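Local atomic coordinates of quinone oxidoreductase (Coxiella burnetii, PDB entry 3TQH), a protein that binds NADPH and probably catalyses the NADPH-dependent reduction of quinones. Residues D49-R53 / N54-F58; Q171-Q175 / K176-V180; K125-F128 / L129-A132; C200-Y203 / H204-D207. All coordinates share one frame; numbering follows the deposited sequence.

Interactions 1 and 2 both end a helix and turn on a glycine with positive phi, whereas interaction 3 begins one with a capping box and interaction 4 turns the chain out of a strand. The first three are partly buried, and interaction 4 lies at the surface. Interactions 2 and 4 belong to one parallel sheet, through its neighbouring strands 179-184 and 199-202, while their centres lie about 21 Å apart. Interactions 1 and 4 meet the same NADPH at different places: a lysine ammonium on the nicotinamide ribose, and a tyrosine on the adenine and on the 2'-phosphate of the adenosine ribose. Interactions 1 and 3 each meet a sulfate, one through a side chain, the other through a backbone N-H.

Interaction 1: residues D49-R53 / N54-F58; sequences DYKTR and NGSGF. With NDP (NADPH dihydro-nicotinamide-adenine-dinucleotide phosphate), chain B; SO4 (sulfate ion), chain C.
The carbonyl oxygen of Lys-51 gathers the backbone of the turn that ends helix 47-53. Gly-57 N donates to Lys-51 O at 3.0 Å from above the carbonyl plane, and Ser-56 N and Gly-55 N add weak bonds to the same oxygen. Asn-54 N makes a regular helical bond to Tyr-50 O (2.8 Å). Gly-55 then leaves the helix with phi 90°, an angle that glycine takes without steric cost. Asn-54 suits this exit because its short amide can fold back into an Asx turn: OD1 accepts from Ser-56 N at 3.0 Å and, on a lone pair, from Ser-56 OG at 2.7 Å. With chi1 at 69°, CG sits between the backbone N and the carbonyl carbon, which brings ND2 to the edge of the Tyr-50 ring, in its plane, 3.9 Å from CD1. ND2 also has a weak hydrogen bond to Glu-308, the salt-bridge partner of Arg-53. The guanidinium of Arg-53 lies nearly perpendicular to the Asn-54 amide, its NH1 3.6 Å from Asn-54 CB. Lys-51 runs extended the other way, and its NZ donates to both ribose hydroxyl oxygens of NADPH, O3D at 2.7 Å and O2D at 2.9 Å, and to a sulfate, probably from the crystallisation liquor. Three acceptors thus fix the ammonium, while the bonds to the Lys-51 carbonyl oxygen tie down the backbone from which the chain reaches the cofactor.

Interaction 2: residues Q171-Q175 / K176-V180; sequences QLAKQ and KGTTV
Ala-173 O takes two hydrogen bonds from Thr-178, one from the backbone N (3.2 Å) and a shorter one from OG1 (2.7 Å). Both donors come from the same face of the carbonyl plane, OG1 far above it. The hydroxyl gets there because chi1 of 69° sets OG1 between the backbone N and the carbonyl carbon of Thr-178, turned back to the helix. The other polar bonds are backbone ones. Gly-177 N donates to Lys-174 O at 3.0 Å, and Lys-176 N divides itself between weak bonds to Leu-172 O and Ala-173 O. With its positive phi, Gly-177 completes a Schellman motif at the end of helix 164-175, a place where glycine avoids a clash with the preceding carbonyl. The apolar part is small: Val-180 CG2 meets Ala-173 CB at 3.5 Å, the short methyl of alanine allowing strand 179-184 to lie close to the helix. Leu-145 of helix 135-147 also touches Ala-173. Together these contacts make the helix-to-strand turn of a beta-alpha-beta unit in the Rossmann-type domain. A carbonyl at the helix end is thus met by a threonine using both its backbone N-H and its hydroxyl.

Interaction 3: residues K125-F128 / L129-A132; sequences KLSF and LQAA. With SO4 (sulfate ion), chain D.
Ser-127 and Gln-130 each give a backbone N-H to the other's side chain, while the backbone N-H of Phe-128, lying between them in sequence, goes to a sulfate ion. Gln-130 N donates to Ser-127 OG at 3.0 Å. In return, Ser-127 N sends a nearly straight bond (N-H...O angle 172°) to Gln-130 OE1 at 3.2 Å, where it meets a lone pair in the plane of the amide. The glutamine is long enough for this because its chain is extended beyond CG (chi2 176°), and it folds past the serine with CG only 3.3 Å from Ser-127 OG. Its amide also comes near Leu-126 CD2, the two side chains crossing obliquely. This reciprocal pair is a capping box at the start of helix 128-133, and serine suits the N-cap because its short hydroxyl can accept from a first-turn N-H, that of Gln-130, which has no earlier helical carbonyl. The helix proper begins with Ala-131 N on Ser-127 O at 2.9 Å and continues with Ala-132 N on Phe-128 O. Small alanines suit these positions, where strand 74-82 touches both through Ser-76. The sulfate, probably from the crystallisation liquor, accepts from Phe-128 N through O3 at 2.7 Å, as the positive end of a helix dipole would favour. Sulfate O3 also sits at the edge of the Phe-128 ring, 3.2 Å from its CD1, and Leu-129 CG is 3.5 Å from sulfate O4. His-41 stacks on the Phe-128 ring, and Lys-122 makes a cation-pi contact with it.

Interaction 4: residues C200-Y203 / H204-D207; sequences CINY and HEED. With NDP (NADPH dihydro-nicotinamide-adenine-dinucleotide phosphate), chain B.
Tyr-203 and His-204 lie side by side where strand 199-202, an outermost strand of the parallel Rossmann-type sheet, gives way to a loop, and the tyrosine ring has the adenine of NADPH on one face and the histidine on the other. Adenine N1A stands over the ring centre, 3.4 Å above the plane. On the opposite face the imidazole is tilted, its plane 41° from the phenol and the centroids 4.1 Å apart, with His-204 CE1 3.3 Å from Tyr-203 CE1. Tyrosine suits this place because it offers both a flat face to the base and a hydroxyl to the phosphate: its OH donates to O3X of the 2'-phosphate over a short 2.5 Å, and that oxygen lies in the plane of the ring at its edge. A grip on this phosphate, the group that distinguishes NADPH from NADH, is consistent with use of NADPH. The imidazole in turn shares a weak hydrogen bond, NE2 with Ser-185 OG, the serine being itself a cofactor-binding residue. Further out, Asn-202 orders the turn. With CG anti to the backbone N (chi1 -178°), its OD1 accepts from His-204 N at 3.2 Å, and Glu-205 N donates to the Asn-202 backbone O at 3.1 Å. The short amide of asparagine can thus turn onto the chain just ahead, with Asn-202 OD1 also 3.6 Å from His-204 CB.

Interaction 1: residues D49-R53 / N54-F58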
loop_
_atom_site.group_PDB
_atom_site.type_symbol
_atom_site.label_atom_id
_atom_site.label_comp_id
_atom_site.label_asym_id
_atom_site.label_seq_id
_atom_site.Cartn_x
_atom_site.Cartn_y
_atom_site.Cartn_z
ATOM N N ASP A 49 2.878 -8.083 -2.913
ATOM C CA ASP A 49 2.444 -9.482 -2.847
ATOM C C ASP A 49 2.747 -10.263 -4.140
ATOM O O ASP A 49 3.300 -11.361 -4.073
ATOM C CB ASP A 49 0.944 -9.590 -2.531
ATOM C CG ASP A 49 0.547 -8.879 -1.242
ATOM O OD1 ASP A 49 1.439 -8.525 -0.439
ATOM O OD2 ASP A 49 -0.671 -8.675 -1.032
ATOM N N TYR A 50 2.403 -9.706 -5.306
ATOM C CA TYR A 50 2.624 -10.425 -6.576
ATOM C C TYR A 50 4.079 -10.390 -7.056
ATOM O O TYR A 50 4.536 -11.322 -7.713
ATOM C CB TYR A 50 1.645 -9.983 -7.694
ATOM C CG TYR A 50 1.842 -8.605 -8.301
ATOM C CD1 TYR A 50 2.946 -8.306 -9.102
ATOM C CD2 TYR A 50 0.880 -7.617 -8.133
ATOM C CE1 TYR A 50 3.103 -7.035 -9.673
ATOM C CE2 TYR A 50 1.029 -6.354 -8.695
ATOM C CZ TYR A 50 2.135 -6.066 -9.461
ATOM O OH TYR A 50 2.255 -4.804 -10.016
ATOM N N LYS A 51 4.797 -9.322 -6.714
ATOM C CA LYS A 51 6.225 -9.200 -7.018
ATOM C C LYS A 51 7.049 -10.197 -6.203
ATOM O O LYS A 51 8.108 -10.653 -6.644
ATOM C CB LYS A 51 6.719 -7.781 -6.728
ATOM C CG LYS A 51 6.060 -6.691 -7.570
ATOM C CD LYS A 51 6.361 -5.315 -7.003
ATOM C CE LYS A 51 5.826 -4.203 -7.897
ATOM N NZ LYS A 51 6.351 -2.865 -7.491
ATOM N N THR A 52 6.573 -10.516 -5.001
ATOM C CA THR A 52 7.226 -11.521 -4.168
ATOM C C THR A 52 6.933 -12.887 -4.772
ATOM O O THR A 52 7.844 -13.673 -5.027
ATOM C CB THR A 52 6.728 -11.448 -2.706
ATOM O OG1 THR A 52 6.953 -10.132 -2.187
ATOM C CG2 THR A 52 7.445 -12.471 -1.821
ATOM N N ARG A 53 5.653 -13.130 -5.043
ATOM C CA ARG A 53 5.179 -14.397 -5.599
ATOM C C ARG A 53 5.799 -14.732 -6.956
ATOM O O ARG A 53 6.100 -15.891 -7.214
ATOM C CB ARG A 53 3.646 -14.385 -5.697
ATOM C CG ARG A 53 3.019 -15.720 -6.086
ATOM C CD ARG A 53 2.709 -15.778 -7.568
ATOM N NE ARG A 53 1.749 -14.744 -7.894
ATOM C CZ ARG A 53 1.742 -14.002 -8.995
ATOM N NH1 ARG A 53 2.643 -14.160 -9.954
ATOM N NH2 ARG A 53 0.805 -13.078 -9.122
ATOM N N ASN A 54 5.985 -13.744 -7.827
ATOM C CA ASN A 54 6.627 -14.016 -9.121
ATOM C C ASN A 54 8.158 -14.028 -9.054
ATOM O O ASN A 54 8.821 -14.401 -10.025
ATOM C CB ASN A 54 6.094 -13.113 -10.263
ATOM C CG ASN A 54 6.482 -11.640 -10.120
ATOM O OD1 ASN A 54 7.564 -11.295 -9.636
ATOM N ND2 ASN A 54 5.592 -10.763 -10.582
ATOM N N GLY A 55 8.709 -13.644 -7.900
ATOM C CA GLY A 55 10.137 -13.785 -7.637
ATOM C C GLY A 55 10.985 -12.590 -8.035
ATOM O O GLY A 55 12.208 -12.641 -7.930
ATOM N N SER A 56 10.343 -11.511 -8.476
ATOM C CA SER A 56 11.062 -10.342 -8.974
ATOM C C SER A 56 11.535 -9.427 -7.849
ATOM O O SER A 56 12.557 -8.752 -7.986
ATOM C CB SER A 56 10.195 -9.547 -9.957
ATOM O OG SER A 56 9.030 -9.033 -9.331
ATOM N N GLY A 57 10.800 -9.407 -6.739
ATOM C CA GLY A 57 11.070 -8.460 -5.657
ATOM C C GLY A 57 12.277 -8.810 -4.807
ATOM O O GLY A 57 12.792 -9.928 -4.868
ATOM N N PHE A 58 12.723 -7.842 -4.009
ATOM C CA PHE A 58 13.829 -8.046 -3.074
ATOM C C PHE A 58 13.462 -9.017 -1.944
ATOM O O PHE A 58 14.323 -9.743 -1.441
ATOM C CB PHE A 58 14.278 -6.711 -2.468
ATOM C CG PHE A 58 15.356 -6.854 -1.433
ATOM C CD1 PHE A 58 16.690 -6.922 -1.806
ATOM C CD2 PHE A 58 15.035 -6.944 -0.087
ATOM C CE1 PHE A 58 17.689 -7.061 -0.852
ATOM C CE2 PHE A 58 16.030 -7.082 0.872
ATOM C CZ PHE A 58 17.354 -7.142 0.491
HETATM P PA NDP B . -1.826 -0.308 -7.702
HETATM O O1A NDP B . -1.775 -1.633 -8.349
HETATM O O2A NDP B . -2.958 -0.208 -6.761
HETATM O O5B NDP B . -1.971 0.846 -8.812
HETATM C C5B NDP B . -2.824 0.629 -9.920
HETATM C C4B NDP B . -3.039 1.935 -10.669
HETATM O O4B NDP B . -1.903 2.213 -11.460
HETATM C C3B NDP B . -4.227 1.919 -11.623
HETATM O O3B NDP B . -5.269 2.712 -11.096
HETATM C C2B NDP B . -3.693 2.477 -12.938
HETATM O O2B NDP B . -4.482 3.527 -13.451
HETATM C C1B NDP B . -2.313 2.990 -12.561
HETATM N N9A NDP B . -1.304 2.881 -13.625
HETATM C C8A NDP B . -0.823 1.729 -14.195
HETATM N N7A NDP B . 0.110 2.059 -15.111
HETATM C C5A NDP B . 0.232 3.402 -15.135
HETATM C C6A NDP B . 1.035 4.245 -15.891
HETATM N N6A NDP B . 1.868 3.731 -16.780
HETATM N N1A NDP B . 0.951 5.607 -15.712
HETATM C C2A NDP B . 0.068 6.122 -14.773
HETATM N N3A NDP B . -0.728 5.283 -14.013
HETATM C C4A NDP B . -0.647 3.937 -14.200
HETATM O O3 NDP B . -0.427 0.023 -6.976
HETATM P PN NDP B . -0.221 0.764 -5.557
HETATM O O1N NDP B . -0.600 -0.163 -4.470
HETATM O O2N NDP B . -0.781 2.123 -5.558
HETATM O O5D NDP B . 1.382 0.882 -5.558
HETATM C C5D NDP B . 2.083 1.508 -6.615
HETATM C C4D NDP B . 3.555 1.115 -6.561
HETATM O O4D NDP B . 4.131 1.545 -5.342
HETATM C C3D NDP B . 3.734 -0.394 -6.642
HETATM O O3D NDP B . 4.772 -0.696 -7.545
HETATM C C2D NDP B . 4.077 -0.806 -5.226
HETATM O O2D NDP B . 4.884 -1.968 -5.176
HETATM C C1D NDP B . 4.767 0.453 -4.693
HETATM N N1N NDP B . 4.709 0.632 -3.224
HETATM C C2N NDP B . 5.886 0.895 -2.567
HETATM C C3N NDP B . 5.950 1.022 -1.182
HETATM C C7N NDP B . 7.244 1.311 -0.479
HETATM O O7N NDP B . 7.240 1.413 0.929
HETATM N N7N NDP B . 8.363 1.455 -1.187
HETATM C C4N NDP B . 4.679 0.859 -0.396
HETATM C C5N NDP B . 3.430 0.584 -1.171
HETATM C C6N NDP B . 3.513 0.489 -2.557
HETATM P P2B NDP B . -5.385 3.327 -14.771
HETATM O O1X NDP B . -6.317 4.506 -14.887
HETATM O O2X NDP B . -6.204 2.064 -14.652
HETATM O O3X NDP B . -4.540 3.252 -16.014
HETATM S S SO4 C . 7.970 -2.368 -3.594
HETATM O O1 SO4 C . 6.825 -2.240 -2.693
HETATM O O2 SO4 C . 8.305 -1.077 -4.190
HETATM O O3 SO4 C . 9.117 -2.880 -2.854
HETATM O O4 SO4 C . 7.653 -3.315 -4.653
#

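Interaction 2: residues Q171-Q175 / K176-V180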
loop_
_atom_site.group_PDB
_atom_site.type_symbol
_atom_site.label_atom_id
_atom_site.label_comp_id
_atom_site.label_asym_id
_atom_site.label_seq_id
_atom_site.Cartn_x
_atom_site.Cartn_y
_atom_site.Cartn_z
ATOM N N GLN A 171 -6.345 12.477 -2.153
ATOM C CA GLN A 171 -7.239 13.049 -1.147
ATOM C C GLN A 171 -6.433 13.770 -0.080
ATOM O O GLN A 171 -6.778 14.880 0.318
ATOM C CB GLN A 171 -8.086 11.973 -0.497
ATOM C CG GLN A 171 -9.047 11.317 -1.428
ATOM C CD GLN A 171 -9.746 10.160 -0.769
ATOM O OE1 GLN A 171 -10.703 10.361 -0.029
ATOM N NE2 GLN A 171 -9.270 8.941 -1.023
ATOM N N LEU A 172 -5.359 13.128 0.375
ATOM C CA LEU A 172 -4.478 13.725 1.369
ATOM C C LEU A 172 -3.808 14.996 0.851
ATOM O O LEU A 172 -3.691 15.970 1.591
ATOM C CB LEU A 172 -3.436 12.714 1.856
ATOM C CG LEU A 172 -4.004 11.598 2.749
ATOM C CD1 LEU A 172 -2.968 10.495 2.989
ATOM C CD2 LEU A 172 -4.529 12.157 4.069
ATOM N N ALA A 173 -3.400 14.998 -0.416
ATOM C CA ALA A 173 -2.781 16.184 -1.028
ATOM C C ALA A 173 -3.765 17.348 -1.153
ATOM O O ALA A 173 -3.385 18.499 -0.972
ATOM C CB ALA A 173 -2.212 15.840 -2.393
ATOM N N LYS A 174 -5.021 17.038 -1.471
ATOM C CA LYS A 174 -6.079 18.038 -1.555
ATOM C C LYS A 174 -6.332 18.660 -0.185
ATOM O O LYS A 174 -6.484 19.884 -0.068
ATOM C CB LYS A 174 -7.366 17.403 -2.097
ATOM C CG LYS A 174 -8.566 18.350 -2.218
ATOM C CD LYS A 174 -8.457 19.260 -3.431
ATOM C CE LYS A 174 -9.637 20.227 -3.492
ATOM N NZ LYS A 174 -9.495 21.235 -4.586
ATOM N N GLN A 175 -6.358 17.820 0.846
ATOM C CA GLN A 175 -6.538 18.289 2.226
ATOM C C GLN A 175 -5.368 19.153 2.722
ATOM O O GLN A 175 -5.546 19.954 3.632
ATOM C CB GLN A 175 -6.759 17.108 3.180
ATOM C CG GLN A 175 -8.097 16.395 2.996
ATOM C CD GLN A 175 -8.180 15.083 3.775
ATOM O OE1 GLN A 175 -7.633 14.964 4.878
ATOM N NE2 GLN A 175 -8.868 14.096 3.203
ATOM N N LYS A 176 -4.186 18.988 2.128
ATOM C CA LYS A 176 -3.034 19.843 2.446
ATOM C C LYS A 176 -3.124 21.206 1.757
ATOM O O LYS A 176 -2.360 22.113 2.085
ATOM C CB LYS A 176 -1.719 19.172 2.047
ATOM C CG LYS A 176 -1.370 17.924 2.840
ATOM C CD LYS A 176 -0.641 18.245 4.143
ATOM C CE LYS A 176 -0.076 16.956 4.795
ATOM N NZ LYS A 176 0.994 16.303 3.966
ATOM N N GLY A 177 -4.039 21.345 0.799
ATOM C CA GLY A 177 -4.243 22.607 0.091
ATOM C C GLY A 177 -3.416 22.732 -1.175
ATOM O O GLY A 177 -3.138 23.832 -1.626
ATOM N N THR A 178 -3.038 21.603 -1.764
ATOM C CA THR A 178 -2.194 21.609 -2.955
ATOM C C THR A 178 -3.011 21.448 -4.231
ATOM O O THR A 178 -4.111 20.897 -4.211
ATOM C CB THR A 178 -1.130 20.503 -2.888
ATOM O OG1 THR A 178 -1.751 19.220 -3.003
ATOM C CG2 THR A 178 -0.371 20.587 -1.579
ATOM N N THR A 179 -2.470 21.962 -5.333
ATOM C CA THR A 179 -3.018 21.709 -6.663
ATOM C C THR A 179 -2.551 20.320 -7.088
ATOM O O THR A 179 -1.349 20.075 -7.152
ATOM C CB THR A 179 -2.514 22.745 -7.677
ATOM O OG1 THR A 179 -2.833 24.060 -7.211
ATOM C CG2 THR A 179 -3.138 22.516 -9.044
ATOM N N VAL A 180 -3.498 19.421 -7.359
ATOM C CA VAL A 180 -3.184 18.025 -7.645
ATOM C C VAL A 180 -3.392 17.712 -9.122
ATOM O O VAL A 180 -4.499 17.855 -9.649
ATOM C CB VAL A 180 -4.024 17.057 -6.779
ATOM C CG1 VAL A 180 -3.890 15.615 -7.274
ATOM C CG2 VAL A 180 -3.590 17.147 -5.325
#

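Interaction 3: residues K125-F128 / L129-A132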
loop_
_atom_site.group_PDB
_atom_site.type_symbol
_atom_site.label_atom_id
_atom_site.label_comp_id
_atom_site.label_asym_id
_atom_site.label_seq_id
_atom_site.Cartn_x
_atom_site.Cartn_y
_atom_site.Cartn_z
ATOM N N LYS A 125 -16.049 2.860 14.424
ATOM C CA LYS A 125 -16.737 3.246 13.185
ATOM C C LYS A 125 -16.142 2.595 11.931
ATOM O O LYS A 125 -16.828 2.485 10.916
ATOM C CB LYS A 125 -16.734 4.768 13.022
ATOM C CG LYS A 125 -17.537 5.504 14.073
ATOM C CD LYS A 125 -19.027 5.497 13.765
ATOM C CE LYS A 125 -19.389 6.537 12.709
ATOM N NZ LYS A 125 -20.862 6.685 12.564
ATOM N N LEU A 126 -14.877 2.183 12.002
ATOM C CA LEU A 126 -14.217 1.487 10.897
ATOM C C LEU A 126 -14.702 0.045 10.784
ATOM O O LEU A 126 -14.753 -0.669 11.783
ATOM C CB LEU A 126 -12.693 1.461 11.100
ATOM C CG LEU A 126 -11.855 2.713 10.825
ATOM C CD1 LEU A 126 -10.386 2.449 11.177
ATOM C CD2 LEU A 126 -11.981 3.132 9.374
ATOM N N SER A 127 -15.042 -0.394 9.575
ATOM C CA SER A 127 -15.269 -1.814 9.339
ATOM C C SER A 127 -13.914 -2.519 9.316
ATOM O O SER A 127 -12.879 -1.879 9.131
ATOM C CB SER A 127 -16.005 -2.044 8.021
ATOM O OG SER A 127 -15.135 -1.891 6.914
ATOM N N PHE A 128 -13.925 -3.831 9.513
ATOM C CA PHE A 128 -12.709 -4.634 9.421
ATOM C C PHE A 128 -12.087 -4.576 8.017
ATOM O O PHE A 128 -10.869 -4.477 7.881
ATOM C CB PHE A 128 -12.990 -6.090 9.822
ATOM C CG PHE A 128 -13.123 -6.295 11.307
ATOM C CD1 PHE A 128 -14.370 -6.447 11.895
ATOM C CD2 PHE A 128 -11.996 -6.332 12.121
ATOM C CE1 PHE A 128 -14.497 -6.641 13.261
ATOM C CE2 PHE A 128 -12.112 -6.526 13.491
ATOM C CZ PHE A 128 -13.366 -6.682 14.062
ATOM N N LEU A 129 -12.928 -4.634 6.985
ATOM C CA LEU A 129 -12.475 -4.510 5.599
ATOM C C LEU A 129 -11.775 -3.172 5.340
ATOM O O LEU A 129 -10.726 -3.127 4.684
ATOM C CB LEU A 129 -13.649 -4.675 4.631
ATOM C CG LEU A 129 -14.276 -6.069 4.576
ATOM C CD1 LEU A 129 -15.631 -6.015 3.892
ATOM C CD2 LEU A 129 -13.342 -7.054 3.883
ATOM N N GLN A 130 -12.355 -2.085 5.842
ATOM C CA GLN A 130 -11.716 -0.774 5.738
ATOM C C GLN A 130 -10.386 -0.741 6.497
ATOM O O GLN A 130 -9.394 -0.217 5.995
ATOM C CB GLN A 130 -12.638 0.334 6.259
ATOM C CG GLN A 130 -13.781 0.688 5.320
ATOM C CD GLN A 130 -14.718 1.724 5.907
ATOM O OE1 GLN A 130 -15.040 1.685 7.098
ATOM N NE2 GLN A 130 -15.171 2.652 5.071
ATOM N N ALA A 131 -10.376 -1.309 7.699
ATOM C CA ALA A 131 -9.180 -1.304 8.540
ATOM C C ALA A 131 -8.006 -2.064 7.912
ATOM O O ALA A 131 -6.860 -1.662 8.077
ATOM C CB ALA A 131 -9.494 -1.860 9.923
ATOM N N ALA A 132 -8.291 -3.160 7.210
ATOM C CA ALA A 132 -7.242 -3.980 6.593
ATOM C C ALA A 132 -6.750 -3.374 5.284
ATOM O O ALA A 132 -5.658 -3.679 4.833
ATOM C CB ALA A 132 -7.744 -5.401 6.351
HETATM S S SO4 D . -16.938 -5.839 8.779
HETATM O O1 SO4 D . -16.919 -7.224 9.244
HETATM O O2 SO4 D . -18.324 -5.390 8.615
HETATM O O3 SO4 D . -16.320 -4.968 9.778
HETATM O O4 SO4 D . -16.221 -5.750 7.506
#

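Interaction 4: residues C200-Y203 / H204-D207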
loop_
_atom_site.group_PDB
_atom_site.type_symbol
_atom_site.label_atom_id
_atom_site.label_comp_id
_atom_site.label_asym_id
_atom_site.label_seq_id
_atom_site.Cartn_x
_atom_site.Cartn_y
_atom_site.Cartn_z
ATOM N N CYS A 200 -6.637 15.652 -14.594
ATOM C CA CYS A 200 -6.375 14.240 -14.828
ATOM C C CYS A 200 -5.867 14.037 -16.248
ATOM O O CYS A 200 -6.616 14.192 -17.207
ATOM C CB CYS A 200 -7.644 13.436 -14.623
ATOM S SG CYS A 200 -8.270 13.598 -12.984
ATOM N N ILE A 201 -4.596 13.686 -16.371
ATOM C CA ILE A 201 -3.969 13.494 -17.676
ATOM C C ILE A 201 -4.197 12.064 -18.165
ATOM O O ILE A 201 -3.873 11.105 -17.464
ATOM C CB ILE A 201 -2.450 13.765 -17.615
ATOM C CG1 ILE A 201 -2.179 15.170 -17.056
ATOM C CG2 ILE A 201 -1.827 13.603 -18.999
ATOM C CD1 ILE A 201 -0.723 15.466 -16.820
ATOM N N ASN A 202 -4.767 11.930 -19.358
ATOM C CA ASN A 202 -4.916 10.632 -20.001
ATOM C C ASN A 202 -3.584 10.232 -20.605
ATOM O O ASN A 202 -3.236 10.674 -21.703
ATOM C CB ASN A 202 -6.003 10.666 -21.080
ATOM C CG ASN A 202 -6.217 9.311 -21.733
ATOM O OD1 ASN A 202 -5.461 8.366 -21.498
ATOM N ND2 ASN A 202 -7.249 9.207 -22.558
ATOM N N TYR A 203 -2.848 9.391 -19.884
ATOM C CA TYR A 203 -1.465 9.065 -20.254
ATOM C C TYR A 203 -1.322 8.134 -21.461
ATOM O O TYR A 203 -0.216 7.950 -21.964
ATOM C CB TYR A 203 -0.691 8.510 -19.049
ATOM C CG TYR A 203 -1.124 7.143 -18.577
ATOM C CD1 TYR A 203 -0.443 5.990 -18.983
ATOM C CD2 TYR A 203 -2.202 6.999 -17.710
ATOM C CE1 TYR A 203 -0.843 4.731 -18.541
ATOM C CE2 TYR A 203 -2.599 5.752 -17.262
ATOM C CZ TYR A 203 -1.925 4.625 -17.672
ATOM O OH TYR A 203 -2.338 3.400 -17.210
ATOM N N HIS A 204 -2.432 7.563 -21.928
ATOM C CA HIS A 204 -2.436 6.778 -23.171
ATOM C C HIS A 204 -2.486 7.661 -24.407
ATOM O O HIS A 204 -2.075 7.243 -25.487
ATOM C CB HIS A 204 -3.638 5.831 -23.222
ATOM C CG HIS A 204 -3.708 4.880 -22.071
ATOM N ND1 HIS A 204 -2.657 4.061 -21.721
ATOM C CD2 HIS A 204 -4.702 4.617 -21.191
ATOM C CE1 HIS A 204 -3.001 3.336 -20.671
ATOM N NE2 HIS A 204 -4.239 3.651 -20.332
ATOM N N GLU A 205 -2.996 8.877 -24.246
ATOM C CA GLU A 205 -3.340 9.730 -25.387
ATOM C C GLU A 205 -2.148 10.577 -25.840
ATOM O O GLU A 205 -1.987 10.837 -27.025
ATOM C CB GLU A 205 -4.528 10.622 -25.014
ATOM C CG GLU A 205 -5.465 10.925 -26.162
ATOM C CD GLU A 205 -6.815 11.492 -25.703
ATOM O OE1 GLU A 205 -6.915 11.955 -24.532
ATOM O OE2 GLU A 205 -7.772 11.473 -26.522
ATOM N N GLU A 206 -1.326 11.011 -24.886
ATOM C CA GLU A 206 -0.103 11.757 -25.186
ATOM C C GLU A 206 0.887 11.673 -24.026
ATOM O O GLU A 206 0.533 11.262 -22.920
ATOM C CB GLU A 206 -0.413 13.234 -25.469
ATOM C CG GLU A 206 -0.860 14.035 -24.226
ATOM C CD GLU A 206 -0.981 15.541 -24.478
ATOM O OE1 GLU A 206 -0.590 16.023 -25.574
ATOM O OE2 GLU A 206 -1.476 16.241 -23.564
ATOM N N ASP A 207 2.124 12.072 -24.304
ATOM C CA ASP A 207 3.161 12.221 -23.290
ATOM C C ASP A 207 2.624 13.128 -22.186
ATOM O O ASP A 207 2.209 14.255 -22.452
ATOM C CB ASP A 207 4.422 12.812 -23.942
ATOM C CG ASP A 207 5.545 13.116 -22.944
ATOM O OD1 ASP A 207 5.536 12.597 -21.802
ATOM O OD2 ASP A 207 6.458 13.893 -23.326
HETATM P PA NDP B . -1.826 -0.308 -7.702
HETATM O O1A NDP B . -1.775 -1.633 -8.349
HETATM O O2A NDP B . -2.958 -0.208 -6.761
HETATM O O5B NDP B . -1.971 0.846 -8.812
HETATM C C5B NDP B . -2.824 0.629 -9.920
HETATM C C4B NDP B . -3.039 1.935 -10.669
HETATM O O4B NDP B . -1.903 2.213 -11.460
HETATM C C3B NDP B . -4.227 1.919 -11.623
HETATM O O3B NDP B . -5.269 2.712 -11.096
HETATM C C2B NDP B . -3.693 2.477 -12.938
HETATM O O2B NDP B . -4.482 3.527 -13.451
HETATM C C1B NDP B . -2.313 2.990 -12.561
HETATM N N9A NDP B . -1.304 2.881 -13.625
HETATM C C8A NDP B . -0.823 1.729 -14.195
HETATM N N7A NDP B . 0.110 2.059 -15.111
HETATM C C5A NDP B . 0.232 3.402 -15.135
HETATM C C6A NDP B . 1.035 4.245 -15.891
HETATM N N6A NDP B . 1.868 3.731 -16.780
HETATM N N1A NDP B . 0.951 5.607 -15.712
HETATM C C2A NDP B . 0.068 6.122 -14.773
HETATM N N3A NDP B . -0.728 5.283 -14.013
HETATM C C4A NDP B . -0.647 3.937 -14.200
HETATM O O3 NDP B . -0.427 0.023 -6.976
HETATM P PN NDP B . -0.221 0.764 -5.557
HETATM O O1N NDP B . -0.600 -0.163 -4.470
HETATM O O2N NDP B . -0.781 2.123 -5.558
HETATM O O5D NDP B . 1.382 0.882 -5.558
HETATM C C5D NDP B . 2.083 1.508 -6.615
HETATM C C4D NDP B . 3.555 1.115 -6.561
HETATM O O4D NDP B . 4.131 1.545 -5.342
HETATM C C3D NDP B . 3.734 -0.394 -6.642
HETATM O O3D NDP B . 4.772 -0.696 -7.545
HETATM C C2D NDP B . 4.077 -0.806 -5.226
HETATM O O2D NDP B . 4.884 -1.968 -5.176
HETATM C C1D NDP B . 4.767 0.453 -4.693
HETATM N N1N NDP B . 4.709 0.632 -3.224
HETATM C C2N NDP B . 5.886 0.895 -2.567
HETATM C C3N NDP B . 5.950 1.022 -1.182
HETATM C C7N NDP B . 7.244 1.311 -0.479
HETATM O O7N NDP B . 7.240 1.413 0.929
HETATM N N7N NDP B . 8.363 1.455 -1.187
HETATM C C4N NDP B . 4.679 0.859 -0.396
HETATM C C5N NDP B . 3.430 0.584 -1.171
HETATM C C6N NDP B . 3.513 0.489 -2.557
HETATM P P2B NDP B . -5.385 3.327 -14.771
HETATM O O1X NDP B . -6.317 4.506 -14.887
HETATM O O2X NDP B . -6.204 2.064 -14.652
HETATM O O3X NDP B . -4.540 3.252 -16.014
#